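Local coordinates for DNA-damage inducible protein DDI1-like protein (Leishmania major, PDB 5YQ8) that probably acts as an aspartic protease of the DDI1 family, this chain being its retropepsin-like domain, at residues V69-Y81 and I91-M103. Numbering follows the deposited sequence.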
loop_
_atom_site.group_PDB
_atom_site.type_symbol
_atom_site.label_atom_id
_atom_site.label_comp_id
_atom_site.label_asym_id
_atom_site.label_seq_id
_atom_site.Cartn_x
_atom_site.Cartn_y
_atom_site.Cartn_z
ATOM N N VAL A 69 2.119 -14.761 -14.763
ATOM C CA VAL A 69 0.858 -14.450 -14.104
ATOM C C VAL A 69 -0.051 -13.697 -15.061
ATOM O O VAL A 69 0.322 -12.658 -15.613
ATOM C CB VAL A 69 1.154 -13.578 -12.901
ATOM C CG1 VAL A 69 -0.088 -13.342 -12.099
ATOM C CG2 VAL A 69 2.170 -14.225 -11.996
ATOM N N ASN A 70 -1.261 -14.218 -15.243
ATOM C CA ASN A 70 -2.201 -13.688 -16.201
ATOM C C ASN A 70 -3.029 -12.632 -15.518
ATOM O O ASN A 70 -4.072 -12.897 -14.871
ATOM C CB ASN A 70 -3.069 -14.792 -16.810
ATOM C CG ASN A 70 -4.132 -14.245 -17.739
ATOM O OD1 ASN A 70 -5.145 -13.684 -17.264
ATOM N ND2 ASN A 70 -3.865 -14.276 -19.064
ATOM N N LEU A 71 -2.572 -11.395 -15.652
ATOM C CA LEU A 71 -3.198 -10.260 -14.966
ATOM C C LEU A 71 -3.659 -9.314 -16.049
ATOM O O LEU A 71 -2.895 -8.986 -16.999
ATOM C CB LEU A 71 -2.203 -9.635 -13.985
ATOM C CG LEU A 71 -2.766 -8.467 -13.177
ATOM C CD1 LEU A 71 -4.064 -8.811 -12.463
ATOM C CD2 LEU A 71 -1.782 -7.972 -12.151
ATOM N N ALA A 72 -4.919 -8.904 -15.939
ATOM C CA ALA A 72 -5.578 -8.022 -16.924
ATOM C C ALA A 72 -5.661 -8.655 -18.254
ATOM O O ALA A 72 -5.541 -7.931 -19.256
ATOM C CB ALA A 72 -4.891 -6.629 -17.008
ATOM N N GLY A 73 -5.872 -9.978 -18.276
ATOM C CA GLY A 73 -5.786 -10.742 -19.525
ATOM C C GLY A 73 -4.436 -10.751 -20.276
ATOM O O GLY A 73 -4.345 -11.160 -21.438
ATOM N N MET A 74 -3.369 -10.299 -19.627
ATOM C CA MET A 74 -2.055 -10.314 -20.233
ATOM C C MET A 74 -1.193 -11.203 -19.414
ATOM O O MET A 74 -1.339 -11.271 -18.206
ATOM C CB MET A 74 -1.440 -8.923 -20.251
ATOM C CG MET A 74 -2.136 -7.893 -21.097
ATOM S SD MET A 74 -1.244 -6.321 -20.944
ATOM C CE MET A 74 -1.492 -5.950 -19.248
ATOM N N TYR A 75 -0.313 -11.942 -20.080
ATOM C CA TYR A 75 0.791 -12.664 -19.348
ATOM C C TYR A 75 1.862 -11.730 -18.871
ATOM O O TYR A 75 2.494 -11.122 -19.688
ATOM C CB TYR A 75 1.375 -13.792 -20.226
ATOM C CG TYR A 75 0.450 -14.971 -20.215
ATOM C CD1 TYR A 75 -0.667 -15.003 -21.052
ATOM C CD2 TYR A 75 0.621 -16.015 -19.316
ATOM C CE1 TYR A 75 -1.560 -16.061 -21.046
ATOM C CE2 TYR A 75 -0.292 -17.083 -19.275
ATOM C CZ TYR A 75 -1.372 -17.097 -20.160
ATOM O OH TYR A 75 -2.288 -18.129 -20.126
ATOM N N ILE A 76 2.041 -11.599 -17.560
ATOM C CA ILE A 76 2.964 -10.660 -16.948
ATOM C C ILE A 76 4.000 -11.395 -16.074
ATOM O O ILE A 76 3.640 -12.146 -15.183
ATOM C CB ILE A 76 2.190 -9.660 -16.079
ATOM C CG1 ILE A 76 1.459 -8.756 -17.002
ATOM C CG2 ILE A 76 3.131 -8.812 -15.213
ATOM C CD1 ILE A 76 0.098 -8.452 -16.489
ATOM N N PRO A 77 5.299 -11.174 -16.304
ATOM C CA PRO A 77 6.289 -11.896 -15.553
ATOM C C PRO A 77 6.430 -11.291 -14.171
ATOM O O PRO A 77 6.790 -10.098 -14.072
ATOM C CB PRO A 77 7.571 -11.707 -16.382
ATOM C CG PRO A 77 7.359 -10.457 -17.121
ATOM C CD PRO A 77 5.906 -10.329 -17.337
ATOM N N PHE A 78 6.154 -12.104 -13.123
ATOM C CA PHE A 78 6.357 -11.756 -11.738
ATOM C C PHE A 78 7.568 -12.416 -11.128
ATOM O O PHE A 78 7.961 -13.492 -11.490
ATOM C CB PHE A 78 5.134 -12.142 -10.917
ATOM C CG PHE A 78 4.092 -11.033 -10.866
ATOM C CD1 PHE A 78 3.402 -10.650 -12.033
ATOM C CD2 PHE A 78 3.843 -10.340 -9.677
ATOM C CE1 PHE A 78 2.502 -9.628 -12.019
ATOM C CE2 PHE A 78 2.915 -9.310 -9.666
ATOM C CZ PHE A 78 2.246 -8.963 -10.832
ATOM N N ALA A 79 8.138 -11.746 -10.135
ATOM C CA ALA A 79 9.161 -12.310 -9.226
ATOM C C ALA A 79 8.707 -11.969 -7.825
ATOM O O ALA A 79 8.254 -10.814 -7.556
ATOM C CB ALA A 79 10.512 -11.708 -9.442
ATOM N N PHE A 80 8.760 -12.984 -6.962
ATOM C CA PHE A 80 8.383 -12.804 -5.588
ATOM C C PHE A 80 8.992 -13.807 -4.643
ATOM O O PHE A 80 9.502 -14.822 -5.079
ATOM C CB PHE A 80 6.890 -12.878 -5.461
ATOM C CG PHE A 80 6.287 -13.973 -6.220
ATOM C CD1 PHE A 80 6.467 -15.258 -5.831
ATOM C CD2 PHE A 80 5.563 -13.685 -7.342
ATOM C CE1 PHE A 80 5.913 -16.251 -6.576
ATOM C CE2 PHE A 80 5.047 -14.633 -8.103
ATOM C CZ PHE A 80 5.210 -15.926 -7.715
ATOM N N TYR A 81 9.022 -13.463 -3.368
ATOM C CA TYR A 81 9.470 -14.383 -2.346
ATOM C C TYR A 81 8.370 -15.345 -1.995
ATOM O O TYR A 81 7.218 -15.065 -2.164
ATOM C CB TYR A 81 9.909 -13.609 -1.115
ATOM C CG TYR A 81 11.098 -12.731 -1.353
ATOM C CD1 TYR A 81 12.339 -13.291 -1.685
ATOM C CD2 TYR A 81 11.027 -11.361 -1.221
ATOM C CE1 TYR A 81 13.462 -12.524 -1.885
ATOM C CE2 TYR A 81 12.182 -10.587 -1.367
ATOM C CZ TYR A 81 13.390 -11.185 -1.732
ATOM O OH TYR A 81 14.565 -10.518 -1.978
ATOM N N ILE A 91 0.718 -11.019 -2.601
ATOM C CA ILE A 91 0.844 -9.616 -2.448
ATOM C C ILE A 91 1.602 -9.042 -3.670
ATOM O O ILE A 91 2.770 -9.458 -3.958
ATOM C CB ILE A 91 1.580 -9.287 -1.150
ATOM C CG1 ILE A 91 0.888 -10.034 -0.008
ATOM C CG2 ILE A 91 1.506 -7.811 -0.916
ATOM C CD1 ILE A 91 1.507 -9.893 1.344
ATOM N N ILE A 92 0.918 -8.139 -4.391
ATOM C CA ILE A 92 1.516 -7.315 -5.396
ATOM C C ILE A 92 2.174 -6.112 -4.697
ATOM O O ILE A 92 1.496 -5.214 -4.233
ATOM C CB ILE A 92 0.478 -6.870 -6.388
ATOM C CG1 ILE A 92 -0.074 -8.082 -7.109
ATOM C CG2 ILE A 92 1.098 -5.938 -7.442
ATOM C CD1 ILE A 92 -1.081 -7.720 -8.166
ATOM N N GLY A 93 3.494 -6.106 -4.584
ATOM C CA GLY A 93 4.184 -4.967 -3.956
ATOM C C GLY A 93 4.561 -3.872 -4.936
ATOM O O GLY A 93 4.324 -3.928 -6.163
ATOM N N LEU A 94 5.217 -2.879 -4.381
ATOM C CA LEU A 94 5.764 -1.760 -5.131
ATOM C C LEU A 94 6.846 -2.151 -6.161
ATOM O O LEU A 94 6.988 -1.500 -7.141
ATOM C CB LEU A 94 6.298 -0.738 -4.117
ATOM C CG LEU A 94 6.390 0.723 -4.566
ATOM C CD1 LEU A 94 5.049 1.167 -5.112
ATOM C CD2 LEU A 94 6.872 1.587 -3.428
ATOM N N ASP A 95 7.596 -3.212 -5.976
ATOM C CA ASP A 95 8.447 -3.706 -7.049
ATOM C C ASP A 95 7.709 -3.994 -8.375
ATOM O O ASP A 95 8.116 -3.534 -9.460
ATOM C CB ASP A 95 9.179 -4.983 -6.592
ATOM C CG ASP A 95 8.344 -5.857 -5.609
ATOM O OD1 ASP A 95 7.314 -5.350 -5.021
ATOM O OD2 ASP A 95 8.776 -7.016 -5.377
ATOM N N GLN A 96 6.662 -4.806 -8.319
ATOM C CA GLN A 96 5.922 -5.205 -9.529
ATOM C C GLN A 96 4.967 -4.108 -10.007
ATOM O O GLN A 96 4.784 -3.912 -11.167
ATOM C CB GLN A 96 5.158 -6.526 -9.295
ATOM C CG GLN A 96 6.050 -7.735 -8.991
ATOM C CD GLN A 96 6.864 -8.163 -10.156
ATOM O OE1 GLN A 96 6.396 -8.078 -11.288
ATOM N NE2 GLN A 96 8.068 -8.641 -9.905
ATOM N N LEU A 97 4.386 -3.340 -9.092
ATOM C CA LEU A 97 3.637 -2.131 -9.473
ATOM C C LEU A 97 4.483 -1.172 -10.284
ATOM O O LEU A 97 4.017 -0.630 -11.270
ATOM C CB LEU A 97 3.099 -1.422 -8.246
ATOM C CG LEU A 97 1.846 -2.013 -7.575
ATOM C CD1 LEU A 97 1.512 -1.317 -6.297
ATOM C CD2 LEU A 97 0.672 -1.946 -8.539
ATOM N N LYS A 98 5.723 -0.986 -9.872
ATOM C CA LYS A 98 6.711 -0.236 -10.625
ATOM C C LYS A 98 7.320 -0.952 -11.810
ATOM O O LYS A 98 7.429 -0.404 -12.870
ATOM C CB LYS A 98 7.830 0.257 -9.695
ATOM C CG LYS A 98 7.381 1.270 -8.667
ATOM C CD LYS A 98 8.590 2.121 -8.321
ATOM C CE LYS A 98 8.224 3.510 -7.926
ATOM N NZ LYS A 98 9.402 4.044 -7.262
ATOM N N ARG A 99 7.630 -2.213 -11.696
ATOM C CA ARG A 99 8.214 -2.935 -12.826
ATOM C C ARG A 99 7.321 -2.960 -14.081
ATOM O O ARG A 99 7.783 -2.918 -15.211
ATOM C CB ARG A 99 8.530 -4.368 -12.350
ATOM C CG ARG A 99 8.714 -5.383 -13.442
ATOM C CD ARG A 99 9.947 -5.028 -14.265
ATOM N NE ARG A 99 9.973 -5.985 -15.334
ATOM C CZ ARG A 99 9.367 -5.845 -16.498
ATOM N NH1 ARG A 99 8.711 -4.738 -16.806
ATOM N NH2 ARG A 99 9.379 -6.846 -17.348
ATOM N N HIS A 100 6.032 -3.055 -13.863
ATOM C CA HIS A 100 5.067 -3.082 -14.954
ATOM C C HIS A 100 4.270 -1.778 -15.108
ATOM O O HIS A 100 3.282 -1.731 -15.856
ATOM C CB HIS A 100 4.119 -4.285 -14.777
ATOM C CG HIS A 100 4.838 -5.572 -14.623
ATOM N ND1 HIS A 100 5.472 -6.197 -15.671
ATOM C CD2 HIS A 100 5.075 -6.327 -13.532
ATOM C CE1 HIS A 100 6.043 -7.301 -15.234
ATOM N NE2 HIS A 100 5.838 -7.393 -13.929
ATOM N N GLN A 101 4.735 -0.717 -14.446
ATOM C CA GLN A 101 4.246 0.639 -14.639
ATOM C C GLN A 101 2.737 0.688 -14.473
ATOM O O GLN A 101 2.036 1.308 -15.259
ATOM C CB GLN A 101 4.659 1.111 -16.022
ATOM C CG GLN A 101 6.165 1.111 -16.254
ATOM C CD GLN A 101 6.500 1.598 -17.622
ATOM O OE1 GLN A 101 5.597 1.848 -18.439
ATOM N NE2 GLN A 101 7.797 1.687 -17.933
ATOM N N MET A 102 2.249 0.018 -13.434
ATOM C CA MET A 102 0.835 -0.087 -13.154
ATOM C C MET A 102 0.281 1.229 -12.635
ATOM O O MET A 102 1.005 2.134 -12.257
ATOM C CB MET A 102 0.543 -1.261 -12.167
ATOM C CG MET A 102 0.902 -2.609 -12.740
ATOM S SD MET A 102 0.559 -3.919 -11.548
ATOM C CE MET A 102 1.540 -5.299 -12.159
ATOM N N MET A 103 -1.046 1.293 -12.620
ATOM C CA MET A 103 -1.775 2.434 -12.173
ATOM C C MET A 103 -2.857 1.917 -11.242
ATOM O O MET A 103 -3.669 1.048 -11.607
ATOM C CB MET A 103 -2.343 3.214 -13.360
ATOM C CG MET A 103 -1.299 3.804 -14.361
ATOM S SD MET A 103 -1.875 4.245 -16.044
ATOM C CE MET A 103 -0.357 4.435 -16.969
HETATM O O HOH W 1 9.008 -10.098 -12.672
#
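In this retropepsin-like fold the short helix 94-99 runs alongside strand 74-81, the second arm of a β-hairpin and nearly antiparallel to it (161°), and Gln96 and His100, one helical turn apart, face the strand together. Gln96 lays its aliphatic part and amide over one face of the Phe78 ring; Gln96 CG is 3.5 Å from Phe78 CD2, and the amide plane is 27° from the ring. A bend at chi2 brings Gln96 NE2 within weak hydrogen-bonding distance of Ala79 O (3.2 Å). Glutamine suits this place because its methylenes pack on an aromatic ring while its amide reaches a backbone carbonyl.

His100 donates from NE2 to Pro77 O at 2.9 Å; the acceptor lies near the ring plane, but the bond is bent and weak. The same N-H is weakly shared with Gln96 OE1, and a water joins Pro77 O to Gln96 NE2. Just beyond, a Schellman motif ends the helix, with Gln101 at positive phi as C-prime. Histidine offers an edge donor and two flat faces: a branch methyl of Ile76, CG2, sits 3.3 Å from the imidazole centroid, a CH-π contact, while Arg99 CG lies over the other face.

Deeper in, Met102, long and unbranched, extends its CE to Phe78 CZ (4.0 Å). Leu71 CD2 and Ile92 CD1 meet tip to tip at 4.1 Å; the Ile92 side chain lies about 7 Å from that of Asp22, the probable active-site aspartate.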